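Local atomic coordinates of probable oxidoreductase protein (PDB entry 4FB5), a protein that probably acts as a nucleotide-binding oxidoreductase of the GFO/IDH/MocA family, its precise substrate and reaction being undefined. Residues Lys48-Asp53 with Leu345-Cys350; Ala84-Leu89 with His107-Ile112; Val178-Asp183 with Ser216-Leu221; Asp185-Pro190 with Tyr195-Leu200. One frame throughout, in Å; residues are numbered along the deposited sequence.

Interactions 1 and 2 both involve the Rossmann part of the chain: interaction 2 joins two of its own helices, whereas interaction 1 ties helix 47-51 to the late helix 344-358. Interactions 3 and 4 belong to the C-terminal part, with interaction 4 formed inside the chain that joins the strand and helix of interaction 3; their centres are about 23 Å apart, and both touch the third subunit. Interaction 1 reaches the second subunit. The centres of interactions 2 and 3 are about 31 Å apart. The centres of interactions 1 and 4 are about 34 Å apart. The side chain of M110 in interaction 2 lies near, without touching, a glycine-rich sequence consistent with a dinucleotide-binding loop.

Interaction 1 of 4, residues Lys48-Asp53 with Leu345-Cys350; sequences KTVFGD and LKIIEC
CG of F51 lies beside the backbone N and roughly anti to the carbonyl carbon (chi1 -86°), which turns the ring toward helix 344-358, while in I347 CG2 stands anti to the backbone N and in I348 CG1 lies beside its backbone N (chi1 -70°). The phenyl thus brings one end to two successive residues: CE2 of F51 lies 4.1 Å from CG2 of I347, and CZ of F51 lies 4.0 Å from CG1 of I348. The F51 and I348 side chains cross at about a right angle, and the ring meets the I348 backbone obliquely, with F51 CE2 4.0 Å from I348 CA. V50 adds a methyl contact, its CG2 lying 4.2 Å from CG2 of I347. Were F51 replaced by an alanine, I347 CG2 and I348 CG1 would probably lose the ring end they share, opening a gap between the two helices. F332 packs on V50, I347 and I348, and K38 of the second subunit hydrogen-bonds to V50 O. G52, with positive phi, ends the short helix 47-51. This is an apolar helix-helix contact, F51 also reaching backbone, in which a late helix returns to cover part of the N-terminal Rossmann domain.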
loop_
_atom_site.group_PDB
_atom_site.type_symbol
_atom_site.label_atom_id
_atom_site.label_comp_id
_atom_site.label_asym_id
_atom_site.label_seq_id
_atom_site.Cartn_x
_atom_site.Cartn_y
_atom_site.Cartn_z
ATOM N N LYS A 48 31.044 -11.213 -13.077
ATOM C CA LYS A 48 31.336 -12.574 -13.452
ATOM C C LYS A 48 30.746 -13.545 -12.496
ATOM O O LYS A 48 30.069 -14.453 -12.949
ATOM C CB LYS A 48 32.822 -12.861 -13.675
ATOM C CG LYS A 48 33.075 -14.131 -14.498
ATOM C CD LYS A 48 34.500 -14.612 -14.257
ATOM C CE LYS A 48 34.999 -15.580 -15.335
ATOM N NZ LYS A 48 34.564 -16.982 -15.001
ATOM N N THR A 49 30.982 -13.381 -11.201
ATOM C CA THR A 49 30.332 -14.282 -10.225
ATOM C C THR A 49 28.795 -14.355 -10.325
ATOM O O THR A 49 28.221 -15.433 -10.257
ATOM C CB THR A 49 30.682 -13.972 -8.796
ATOM O OG1 THR A 49 32.104 -13.820 -8.666
ATOM C CG2 THR A 49 30.215 -15.119 -7.928
ATOM N N VAL A 50 28.137 -13.213 -10.506
ATOM C CA VAL A 50 26.701 -13.184 -10.745
ATOM C C VAL A 50 26.299 -13.856 -12.067
ATOM O O VAL A 50 25.465 -14.773 -12.078
ATOM C CB VAL A 50 26.176 -11.739 -10.776
ATOM C CG1 VAL A 50 24.662 -11.732 -11.040
ATOM C CG2 VAL A 50 26.496 -11.064 -9.501
ATOM N N PHE A 51 26.866 -13.371 -13.169
ATOM C CA PHE A 51 26.417 -13.766 -14.482
ATOM C C PHE A 51 27.049 -15.055 -15.001
ATOM O O PHE A 51 26.342 -15.869 -15.602
ATOM C CB PHE A 51 26.608 -12.626 -15.487
ATOM C CG PHE A 51 25.461 -11.661 -15.535
ATOM C CD1 PHE A 51 24.318 -11.952 -16.262
ATOM C CD2 PHE A 51 25.502 -10.472 -14.825
ATOM C CE1 PHE A 51 23.238 -11.051 -16.291
ATOM C CE2 PHE A 51 24.432 -9.580 -14.854
ATOM C CZ PHE A 51 23.304 -9.873 -15.587
ATOM N N GLY A 52 28.360 -15.245 -14.808
ATOM C CA GLY A 52 29.013 -16.533 -15.126
ATOM C C GLY A 52 29.501 -16.760 -16.566
ATOM O O GLY A 52 30.372 -17.585 -16.814
ATOM N N ASP A 53 28.946 -16.014 -17.513
ATOM C CA ASP A 53 29.196 -16.224 -18.935
ATOM C C ASP A 53 30.210 -15.242 -19.488
ATOM O O ASP A 53 30.249 -15.000 -20.701
ATOM C CB ASP A 53 27.885 -16.116 -19.731
ATOM C CG ASP A 53 27.047 -14.878 -19.342
ATOM O OD1 ASP A 53 26.464 -14.203 -20.226
ATOM O OD2 ASP A 53 26.962 -14.586 -18.128
ATOM N N LEU A 345 21.489 -3.097 -10.052
ATOM C CA LEU A 345 21.230 -2.541 -11.369
ATOM C C LEU A 345 22.489 -2.106 -12.100
ATOM O O LEU A 345 22.486 -1.995 -13.317
ATOM C CB LEU A 345 20.332 -1.324 -11.260
ATOM C CG LEU A 345 19.017 -1.460 -10.517
ATOM C CD1 LEU A 345 18.482 -0.079 -10.321
ATOM C CD2 LEU A 345 18.043 -2.304 -11.294
ATOM N N LYS A 346 23.551 -1.812 -11.362
ATOM C CA LYS A 346 24.782 -1.419 -11.995
ATOM C C LYS A 346 25.511 -2.646 -12.535
ATOM O O LYS A 346 26.176 -2.548 -13.562
ATOM C CB LYS A 346 25.693 -0.634 -11.057
ATOM C CG LYS A 346 26.469 0.504 -11.766
ATOM C CD LYS A 346 25.525 1.622 -12.218
ATOM C CE LYS A 346 26.192 2.680 -13.092
ATOM N NZ LYS A 346 25.363 3.955 -13.138
ATOM N N ILE A 347 25.362 -3.786 -11.866
ATOM C CA ILE A 347 25.972 -5.046 -12.286
ATOM C C ILE A 347 25.390 -5.494 -13.637
ATOM O O ILE A 347 26.116 -5.881 -14.553
ATOM C CB ILE A 347 25.709 -6.153 -11.241
ATOM C CG1 ILE A 347 26.383 -5.838 -9.911
ATOM C CG2 ILE A 347 26.128 -7.506 -11.772
ATOM C CD1 ILE A 347 26.045 -6.826 -8.786
ATOM N N ILE A 348 24.067 -5.428 -13.760
ATOM C CA ILE A 348 23.381 -5.753 -15.004
ATOM C C ILE A 348 23.847 -4.795 -16.106
ATOM O O ILE A 348 24.213 -5.220 -17.194
ATOM C CB ILE A 348 21.885 -5.654 -14.783
ATOM C CG1 ILE A 348 21.431 -6.792 -13.874
ATOM C CG2 ILE A 348 21.131 -5.654 -16.083
ATOM C CD1 ILE A 348 20.105 -6.552 -13.162
ATOM N N GLU A 349 23.861 -3.497 -15.832
ATOM C CA GLU A 349 24.378 -2.536 -16.820
ATOM C C GLU A 349 25.835 -2.858 -17.234
ATOM O O GLU A 349 26.173 -2.802 -18.392
ATOM C CB GLU A 349 24.280 -1.120 -16.274
ATOM C CG GLU A 349 24.752 -0.060 -17.234
ATOM C CD GLU A 349 24.477 1.343 -16.730
ATOM O OE1 GLU A 349 25.437 1.928 -16.176
ATOM O OE2 GLU A 349 23.312 1.841 -16.878
ATOM N N CYS A 350 26.678 -3.199 -16.268
ATOM C CA CYS A 350 28.020 -3.661 -16.530
ATOM C C CYS A 350 27.978 -4.885 -17.457
ATOM O O CYS A 350 28.670 -4.949 -18.487
ATOM C CB CYS A 350 28.721 -3.997 -15.214
ATOM S SG CYS A 350 30.371 -4.680 -15.467
#

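Interaction 2 of 4, residues Ala84-Leu89 with His107-Ile112; sequences ADWRAL and HAEMAI
The W86 indole is sandwiched between one side chain from its own helix and one from helix 107-116. Over one face lies CG of selenomethionine M110, 3.8 Å above the plane and displaced toward the ring's outer atoms; on the opposite face lies CG of R87, 3.7 Å above it. With its second and third torsions both close to anti, the M110 chain lies stretched out across the fused rings. Its CG sits 3.8 Å from the centroid of the W86 six-membered ring, only 9° off the normal, which makes a CH-pi contact. Its SE lies 4.5 Å from the centroid of the five-membered ring, 15° off the normal, a Met-aromatic contact. M110 CE then ends 3.8 Å from W86 NE1, while M110 CA approaches W86 CZ3 to 3.7 Å, so backbone and side chain both press on the indole. At the solvent side, R87 NH2 and E109 OE2 form a long salt bridge of 3.8 Å. The oxygen is well out of the guanidinium plane and the two flat groups are 67° apart, so charge attraction rather than an N-H bond links them. D85 caps the start of helix 86-91 through a weak bond to A88 N. L89 touches strand 58-63 and A111 touches strand 120-123, which places this Met-aromatic contact between two helices packed on the parallel sheet of the Rossmann fold.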
loop_
_atom_site.group_PDB
_atom_site.type_symbol
_atom_site.label_atom_id
_atom_site.label_comp_id
_atom_site.label_asym_id
_atom_site.label_seq_id
_atom_site.Cartn_x
_atom_site.Cartn_y
_atom_site.Cartn_z
ATOM N N ALA A 84 47.113 10.213 -9.716
ATOM C CA ALA A 84 46.247 11.399 -9.678
ATOM C C ALA A 84 46.305 12.138 -11.020
ATOM O O ALA A 84 45.816 13.258 -11.167
ATOM C CB ALA A 84 46.608 12.310 -8.503
ATOM N N ASP A 85 46.915 11.467 -11.991
ATOM C CA ASP A 85 46.890 11.888 -13.371
ATOM C C ASP A 85 45.989 10.912 -14.137
ATOM O O ASP A 85 46.291 9.717 -14.254
ATOM C CB ASP A 85 48.322 11.916 -13.940
ATOM C CG ASP A 85 48.370 12.215 -15.453
ATOM O OD1 ASP A 85 47.296 12.352 -16.106
ATOM O OD2 ASP A 85 49.500 12.305 -15.993
ATOM N N TRP A 86 44.877 11.422 -14.654
ATOM C CA TRP A 86 43.954 10.571 -15.378
ATOM C C TRP A 86 44.352 10.369 -16.826
ATOM O O TRP A 86 44.033 9.328 -17.411
ATOM C CB TRP A 86 42.546 11.111 -15.301
ATOM C CG TRP A 86 42.378 12.479 -15.816
ATOM C CD1 TRP A 86 42.482 13.641 -15.105
ATOM C CD2 TRP A 86 42.020 12.851 -17.149
ATOM N NE1 TRP A 86 42.215 14.720 -15.921
ATOM C CE2 TRP A 86 41.934 14.260 -17.182
ATOM C CE3 TRP A 86 41.759 12.130 -18.317
ATOM C CZ2 TRP A 86 41.607 14.963 -18.343
ATOM C CZ3 TRP A 86 41.435 12.824 -19.467
ATOM C CH2 TRP A 86 41.358 14.229 -19.472
ATOM N N ARG A 87 45.037 11.356 -17.405
ATOM C CA ARG A 87 45.570 11.200 -18.752
ATOM C C ARG A 87 46.580 10.050 -18.793
ATOM O O ARG A 87 46.852 9.503 -19.855
ATOM C CB ARG A 87 46.183 12.501 -19.273
ATOM C CG ARG A 87 45.169 13.587 -19.541
ATOM C CD ARG A 87 45.775 14.969 -19.434
ATOM N NE ARG A 87 44.831 15.906 -18.830
ATOM C CZ ARG A 87 44.803 17.219 -19.054
ATOM N NH1 ARG A 87 45.664 17.787 -19.899
ATOM N NH2 ARG A 87 43.909 17.977 -18.436
ATOM N N ALA A 88 47.097 9.675 -17.622
ATOM C CA ALA A 88 48.022 8.544 -17.474
ATOM C C ALA A 88 47.289 7.203 -17.462
ATOM O O ALA A 88 47.701 6.251 -18.135
ATOM C CB ALA A 88 48.860 8.705 -16.215
ATOM N N LEU A 89 46.206 7.136 -16.689
ATOM C CA LEU A 89 45.289 5.997 -16.720
ATOM C C LEU A 89 44.828 5.712 -18.150
ATOM O O LEU A 89 44.874 4.572 -18.624
ATOM C CB LEU A 89 44.080 6.298 -15.837
ATOM C CG LEU A 89 43.082 5.156 -15.595
ATOM C CD1 LEU A 89 42.384 5.322 -14.255
ATOM C CD2 LEU A 89 42.054 5.022 -16.732
ATOM N N HIS A 107 33.260 15.041 -17.875
ATOM C CA HIS A 107 32.904 13.927 -18.778
ATOM C C HIS A 107 33.445 14.103 -20.201
ATOM O O HIS A 107 34.235 13.281 -20.661
ATOM C CB HIS A 107 31.395 13.664 -18.827
ATOM C CG HIS A 107 30.821 13.203 -17.531
ATOM N ND1 HIS A 107 29.561 13.565 -17.111
ATOM C CD2 HIS A 107 31.340 12.430 -16.549
ATOM C CE1 HIS A 107 29.320 13.023 -15.932
ATOM N NE2 HIS A 107 30.385 12.331 -15.566
ATOM N N ALA A 108 33.035 15.171 -20.878
ATOM C CA ALA A 108 33.476 15.418 -22.255
ATOM C C ALA A 108 34.966 15.169 -22.449
ATOM O O ALA A 108 35.360 14.321 -23.263
ATOM C CB ALA A 108 33.122 16.824 -22.694
ATOM N N GLU A 109 35.774 15.888 -21.663
ATOM C CA GLU A 109 37.232 15.895 -21.769
ATOM C C GLU A 109 37.794 14.487 -21.675
ATOM O O GLU A 109 38.630 14.053 -22.468
ATOM C CB GLU A 109 37.774 16.732 -20.619
ATOM C CG GLU A 109 38.832 17.781 -20.980
ATOM C CD GLU A 109 39.371 18.502 -19.723
ATOM O OE1 GLU A 109 38.664 18.471 -18.677
ATOM O OE2 GLU A 109 40.490 19.086 -19.783
HETATM N N MSE A 110 37.280 13.758 -20.712
HETATM C CA MSE A 110 37.850 12.496 -20.374
HETATM C C MSE A 110 37.397 11.422 -21.326
HETATM O O MSE A 110 38.209 10.678 -21.871
HETATM C CB MSE A 110 37.494 12.164 -18.940
HETATM C CG MSE A 110 37.885 13.277 -17.963
HETATM SE SE MSE A 110 37.769 12.656 -16.116
HETATM C CE MSE A 110 38.499 14.195 -15.148
ATOM N N ALA A 111 36.097 11.353 -21.554
ATOM C CA ALA A 111 35.554 10.326 -22.421
ATOM C C ALA A 111 36.197 10.391 -23.814
ATOM O O ALA A 111 36.474 9.362 -24.439
ATOM C CB ALA A 111 34.060 10.486 -22.508
ATOM N N ILE A 112 36.412 11.613 -24.289
ATOM C CA ILE A 112 37.069 11.860 -25.557
ATOM C C ILE A 112 38.542 11.451 -25.504
ATOM O O ILE A 112 39.006 10.661 -26.336
ATOM C CB ILE A 112 36.937 13.314 -25.974
ATOM C CG1 ILE A 112 35.482 13.597 -26.362
ATOM C CG2 ILE A 112 37.863 13.602 -27.138
ATOM C CD1 ILE A 112 35.164 15.056 -26.624
#

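Interaction 3 of 4, residues Val178-Asp183 with Ser216-Leu221; sequences VRVEMD and SLLWYL
Apolar contact carries the whole of this strand-to-helix meeting, and it converges on one methyl group. CD2 of L218 lies 3.6 Å from CG2 of V180 and 3.9 Å from CG1 of V178. The two valines are on the same face of the strand, both directed at the helix, and each offers a different branch: V178 CG1 is anti to its own backbone N, whereas V180 CG2 is anti to the carbonyl carbon and lies beside N. V178 CG1 and V180 CG2 are themselves 4.0 Å apart, so L218 CD2 bears on both at once. The leucine and valine side chains run alongside each other, pointing opposite ways, and the nearest backbones, at V180 and L218, stay 8.6 Å apart between CA atoms. All three side chains are buried.

Polar interactions belong to the other face of the strand and to another chain. R179 points away from the helix, and its guanidinium pairs with D183 and E181 of the third subunit, whose R179 does the same in return; E181 also pairs with R281. One strand therefore serves the domain interior with its valines and a subunit interface with its charges.

Strand 175-183 runs between strands 281-288 and 266-272, bonding through its backbone to both. Helix 206-221 lies over that sheet, with V180 also touching its P214, and on its flank L217 and L221 meet M160 and I163 of helix 158-168.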
loop_
_atom_site.group_PDB
_atom_site.type_symbol
_atom_site.label_atom_id
_atom_site.label_comp_id
_atom_site.label_asym_id
_atom_site.label_seq_id
_atom_site.Cartn_x
_atom_site.Cartn_y
_atom_site.Cartn_z
ATOM N N VAL A 178 0.873 8.295 -21.073
ATOM C CA VAL A 178 1.924 7.875 -20.155
ATOM C C VAL A 178 2.296 8.979 -19.198
ATOM O O VAL A 178 2.517 10.074 -19.636
ATOM C CB VAL A 178 3.189 7.441 -20.888
ATOM C CG1 VAL A 178 4.305 7.173 -19.886
ATOM C CG2 VAL A 178 2.904 6.234 -21.744
ATOM N N ARG A 179 2.376 8.649 -17.907
ATOM C CA ARG A 179 2.778 9.557 -16.819
ATOM C C ARG A 179 4.088 9.104 -16.201
ATOM O O ARG A 179 4.265 7.910 -15.988
ATOM C CB ARG A 179 1.709 9.533 -15.746
ATOM C CG ARG A 179 0.548 10.334 -16.173
ATOM C CD ARG A 179 -0.650 10.058 -15.326
ATOM N NE ARG A 179 -1.922 10.444 -15.948
ATOM C CZ ARG A 179 -3.107 10.300 -15.352
ATOM N NH1 ARG A 179 -3.162 9.770 -14.133
ATOM N NH2 ARG A 179 -4.255 10.648 -15.959
ATOM N N VAL A 180 4.988 10.025 -15.852
ATOM C CA VAL A 180 6.308 9.628 -15.274
ATOM C C VAL A 180 6.844 10.615 -14.271
ATOM O O VAL A 180 6.993 11.752 -14.618
ATOM C CB VAL A 180 7.361 9.494 -16.367
ATOM C CG1 VAL A 180 8.642 9.080 -15.777
ATOM C CG2 VAL A 180 6.954 8.420 -17.240
ATOM N N GLU A 181 7.146 10.223 -13.039
ATOM C CA GLU A 181 7.477 11.235 -12.015
ATOM C C GLU A 181 8.821 10.907 -11.504
ATOM O O GLU A 181 9.039 9.773 -11.128
ATOM C CB GLU A 181 6.513 11.209 -10.823
ATOM C CG GLU A 181 5.063 11.732 -11.094
ATOM C CD GLU A 181 3.993 11.266 -10.035
ATOM O OE1 GLU A 181 4.275 11.312 -8.806
ATOM O OE2 GLU A 181 2.854 10.862 -10.408
HETATM N N MSE A 182 9.746 11.849 -11.473
HETATM C CA MSE A 182 10.962 11.583 -10.698
HETATM C C MSE A 182 11.200 12.581 -9.589
HETATM O O MSE A 182 11.501 13.750 -9.870
HETATM C CB MSE A 182 12.235 11.405 -11.536
HETATM C CG MSE A 182 13.448 11.149 -10.639
HETATM SE SE MSE A 182 14.973 10.443 -11.597
HETATM C CE MSE A 182 16.269 9.959 -10.187
ATOM N N ASP A 183 11.086 12.093 -8.344
ATOM C CA ASP A 183 11.213 12.938 -7.155
ATOM C C ASP A 183 12.207 12.497 -6.064
ATOM O O ASP A 183 12.323 11.296 -5.716
ATOM C CB ASP A 183 9.861 13.159 -6.520
ATOM C CG ASP A 183 8.787 13.363 -7.525
ATOM O OD1 ASP A 183 8.965 14.209 -8.452
ATOM O OD2 ASP A 183 7.737 12.672 -7.388
ATOM N N SER A 216 15.153 8.339 -20.286
ATOM C CA SER A 216 15.789 7.104 -20.651
ATOM C C SER A 216 14.758 6.001 -20.557
ATOM O O SER A 216 14.743 5.102 -21.407
ATOM C CB SER A 216 17.039 6.811 -19.829
ATOM O OG SER A 216 16.761 6.307 -18.541
ATOM N N LEU A 217 13.841 6.080 -19.579
ATOM C CA LEU A 217 12.829 5.024 -19.522
ATOM C C LEU A 217 11.837 5.069 -20.685
ATOM O O LEU A 217 11.546 4.028 -21.286
ATOM C CB LEU A 217 12.109 4.958 -18.174
ATOM C CG LEU A 217 12.959 4.528 -16.968
ATOM C CD1 LEU A 217 12.171 4.844 -15.697
ATOM C CD2 LEU A 217 13.396 3.045 -17.020
ATOM N N LEU A 218 11.336 6.263 -21.018
ATOM C CA LEU A 218 10.435 6.381 -22.138
ATOM C C LEU A 218 11.137 5.900 -23.424
ATOM O O LEU A 218 10.468 5.413 -24.368
ATOM C CB LEU A 218 9.897 7.800 -22.266
ATOM C CG LEU A 218 9.147 8.294 -21.017
ATOM C CD1 LEU A 218 8.491 9.594 -21.223
ATOM C CD2 LEU A 218 8.107 7.318 -20.523
ATOM N N TRP A 219 12.474 5.985 -23.431
ATOM C CA TRP A 219 13.218 5.680 -24.611
ATOM C C TRP A 219 13.186 4.196 -24.759
ATOM O O TRP A 219 12.750 3.664 -25.774
ATOM C CB TRP A 219 14.668 6.152 -24.516
ATOM C CG TRP A 219 15.452 5.588 -25.631
ATOM C CD1 TRP A 219 15.401 5.987 -26.943
ATOM C CD2 TRP A 219 16.343 4.444 -25.597
ATOM N NE1 TRP A 219 16.225 5.189 -27.723
ATOM C CE2 TRP A 219 16.828 4.250 -26.923
ATOM C CE3 TRP A 219 16.829 3.613 -24.574
ATOM C CZ2 TRP A 219 17.761 3.246 -27.251
ATOM C CZ3 TRP A 219 17.764 2.614 -24.903
ATOM C CH2 TRP A 219 18.202 2.436 -26.239
ATOM N N TYR A 220 13.659 3.526 -23.719
ATOM C CA TYR A 220 13.684 2.058 -23.627
ATOM C C TYR A 220 12.364 1.406 -23.984
ATOM O O TYR A 220 12.330 0.413 -24.706
ATOM C CB TYR A 220 14.008 1.689 -22.212
ATOM C CG TYR A 220 14.232 0.243 -21.999
ATOM C CD1 TYR A 220 15.274 -0.428 -22.661
ATOM C CD2 TYR A 220 13.439 -0.466 -21.106
ATOM C CE1 TYR A 220 15.481 -1.781 -22.443
ATOM C CE2 TYR A 220 13.626 -1.795 -20.895
ATOM C CZ TYR A 220 14.648 -2.453 -21.553
ATOM O OH TYR A 220 14.827 -3.793 -21.325
ATOM N N LEU A 221 11.282 1.980 -23.469
ATOM C CA LEU A 221 9.940 1.446 -23.650
ATOM C C LEU A 221 9.280 1.831 -24.997
ATOM O O LEU A 221 8.553 1.019 -25.593
ATOM C CB LEU A 221 9.059 1.929 -22.499
ATOM C CG LEU A 221 9.350 1.261 -21.158
ATOM C CD1 LEU A 221 8.554 1.910 -20.010
ATOM C CD2 LEU A 221 9.030 -0.200 -21.256
#

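Interaction 4 of 4, residues Asp185-Pro190 with Tyr195-Leu200; sequences DFMADP and YWKSEL
Y195 opens the second segment and faces selenomethionine M187, the two side chains coming from opposite directions. SE of M187 lies 5.3 Å from the centroid of the Y195 ring and 56° off its normal, an oblique Met-aromatic contact; the modelled position of M187 CE is doubtful, because it clashes with the tyrosine hydroxyl. CG of F186 lies between its backbone N and carbonyl carbon (chi1 70°), which sets the ring against both Y195 and K197. F186 crosses Y195 at about a right angle, its CD1 4.1 Å from Y195 OH. W196 begins a short 3-10 turn, with S198 N bonded to Y195 O, and its indole is covered on one face by K197 CG, 3.6 Å above the plane. The turn belongs to the long loop between strand 175-183 and helix 206-221 of the GFO/IDH/MocA C-terminal domain. K197 follows, its outstretched chain passing F186 at about a right angle: K197 CD lies 3.9 Å from F186 CE1, and K197 NZ, which forms a salt bridge with D209, is 3.7 Å from F186 CZ. With an alanine in place of F186, K197 CD and NZ would probably lose the ring beside them, opening a gap there, although the salt bridge to D209 would remain.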
loop_
_atom_site.group_PDB
_atom_site.type_symbol
_atom_site.label_atom_id
_atom_site.label_comp_id
_atom_site.label_asym_id
_atom_site.label_seq_id
_atom_site.Cartn_x
_atom_site.Cartn_y
_atom_site.Cartn_z
ATOM N N ASP A 185 14.229 14.626 -2.364
ATOM C CA ASP A 185 14.100 15.789 -1.498
ATOM C C ASP A 185 15.420 16.344 -1.002
ATOM O O ASP A 185 15.437 17.052 -0.006
ATOM C CB ASP A 185 13.187 15.515 -0.313
ATOM C CG ASP A 185 13.679 14.365 0.561
ATOM O OD1 ASP A 185 14.824 13.872 0.341
ATOM O OD2 ASP A 185 12.902 13.946 1.453
ATOM N N PHE A 186 16.514 16.045 -1.710
ATOM C CA PHE A 186 17.808 16.557 -1.287
ATOM C C PHE A 186 18.021 18.058 -1.593
ATOM O O PHE A 186 19.009 18.628 -1.145
ATOM C CB PHE A 186 18.982 15.688 -1.808
ATOM C CG PHE A 186 19.211 15.774 -3.278
ATOM C CD1 PHE A 186 19.939 16.810 -3.816
ATOM C CD2 PHE A 186 18.734 14.785 -4.137
ATOM C CE1 PHE A 186 20.160 16.928 -5.242
ATOM C CE2 PHE A 186 18.987 14.863 -5.541
ATOM C CZ PHE A 186 19.701 15.960 -6.089
HETATM N N MSE A 187 17.102 18.697 -2.322
HETATM C CA MSE A 187 17.108 20.168 -2.366
HETATM C C MSE A 187 15.943 20.790 -1.603
HETATM O O MSE A 187 15.718 22.002 -1.711
HETATM C CB MSE A 187 17.108 20.694 -3.792
HETATM C CG MSE A 187 18.226 20.094 -4.605
HETATM SE SE MSE A 187 19.927 21.058 -4.415
HETATM C CE MSE A 187 20.955 19.529 -4.518
ATOM N N ALA A 188 15.201 19.997 -0.850
ATOM C CA ALA A 188 13.997 20.522 -0.235
ATOM C C ALA A 188 14.347 21.496 0.841
ATOM O O ALA A 188 13.660 22.476 1.023
ATOM C CB ALA A 188 13.166 19.421 0.346
ATOM N N ASP A 189 15.410 21.222 1.567
ATOM C CA ASP A 189 15.756 22.055 2.691
ATOM C C ASP A 189 16.433 23.327 2.173
ATOM O O ASP A 189 17.522 23.292 1.594
ATOM C CB ASP A 189 16.611 21.295 3.679
ATOM C CG ASP A 189 17.209 22.170 4.716
ATOM O OD1 ASP A 189 17.028 23.408 4.673
ATOM O OD2 ASP A 189 17.911 21.623 5.592
ATOM N N PRO A 190 15.770 24.459 2.374
ATOM C CA PRO A 190 16.307 25.692 1.805
ATOM C C PRO A 190 17.576 26.201 2.464
ATOM O O PRO A 190 18.160 27.138 1.926
ATOM C CB PRO A 190 15.167 26.709 1.987
ATOM C CG PRO A 190 14.369 26.181 3.121
ATOM C CD PRO A 190 14.520 24.656 3.119
ATOM N N TYR A 195 25.686 25.031 -3.720
ATOM C CA TYR A 195 26.817 24.446 -4.437
ATOM C C TYR A 195 26.507 24.312 -5.970
ATOM O O TYR A 195 25.527 24.932 -6.482
ATOM C CB TYR A 195 27.262 23.138 -3.792
ATOM C CG TYR A 195 26.207 22.068 -3.774
ATOM C CD1 TYR A 195 26.323 20.931 -4.572
ATOM C CD2 TYR A 195 25.055 22.190 -2.955
ATOM C CE1 TYR A 195 25.337 19.922 -4.546
ATOM C CE2 TYR A 195 24.080 21.222 -2.948
ATOM C CZ TYR A 195 24.223 20.096 -3.738
ATOM O OH TYR A 195 23.267 19.126 -3.693
ATOM N N TRP A 196 27.328 23.531 -6.691
ATOM C CA TRP A 196 27.233 23.562 -8.141
ATOM C C TRP A 196 25.834 23.246 -8.681
ATOM O O TRP A 196 25.503 23.650 -9.805
ATOM C CB TRP A 196 28.284 22.690 -8.794
ATOM C CG TRP A 196 28.096 21.275 -8.534
ATOM C CD1 TRP A 196 28.580 20.566 -7.463
ATOM C CD2 TRP A 196 27.357 20.354 -9.338
ATOM N NE1 TRP A 196 28.184 19.259 -7.559
ATOM C CE2 TRP A 196 27.434 19.094 -8.698
ATOM C CE3 TRP A 196 26.625 20.471 -10.547
ATOM C CZ2 TRP A 196 26.810 17.947 -9.216
ATOM C CZ3 TRP A 196 25.986 19.317 -11.074
ATOM C CH2 TRP A 196 26.095 18.077 -10.404
ATOM N N LYS A 197 25.013 22.554 -7.893
ATOM C CA LYS A 197 23.709 22.130 -8.401
ATOM C C LYS A 197 22.725 23.253 -8.524
ATOM O O LYS A 197 21.584 23.008 -8.882
ATOM C CB LYS A 197 23.095 20.999 -7.578
ATOM C CG LYS A 197 23.653 19.684 -8.048
ATOM C CD LYS A 197 23.077 18.481 -7.370
ATOM C CE LYS A 197 23.492 17.241 -8.174
ATOM N NZ LYS A 197 23.098 15.965 -7.514
ATOM N N SER A 198 23.177 24.472 -8.243
ATOM C CA SER A 198 22.376 25.678 -8.382
ATOM C C SER A 198 22.969 26.676 -9.370
ATOM O O SER A 198 22.511 27.809 -9.451
ATOM C CB SER A 198 22.184 26.358 -7.043
ATOM O OG SER A 198 21.215 25.679 -6.289
ATOM N N GLU A 199 23.974 26.257 -10.120
ATOM C CA GLU A 199 24.609 27.105 -11.109
ATOM C C GLU A 199 24.128 26.715 -12.488
ATOM O O GLU A 199 24.327 25.598 -12.888
ATOM C CB GLU A 199 26.122 26.934 -11.043
ATOM C CG GLU A 199 26.748 27.657 -9.888
ATOM C CD GLU A 199 28.299 27.694 -9.987
ATOM O OE1 GLU A 199 28.953 26.693 -9.539
ATOM O OE2 GLU A 199 28.852 28.728 -10.507
ATOM N N LEU A 200 23.525 27.653 -13.211
ATOM C CA LEU A 200 22.976 27.417 -14.523
ATOM C C LEU A 200 24.030 26.863 -15.438
ATOM O O LEU A 200 23.759 25.958 -16.239
ATOM C CB LEU A 200 22.409 28.709 -15.114
ATOM C CG LEU A 200 21.702 28.600 -16.478
ATOM C CD1 LEU A 200 20.481 27.711 -16.463
ATOM C CD2 LEU A 200 21.269 29.926 -16.951
#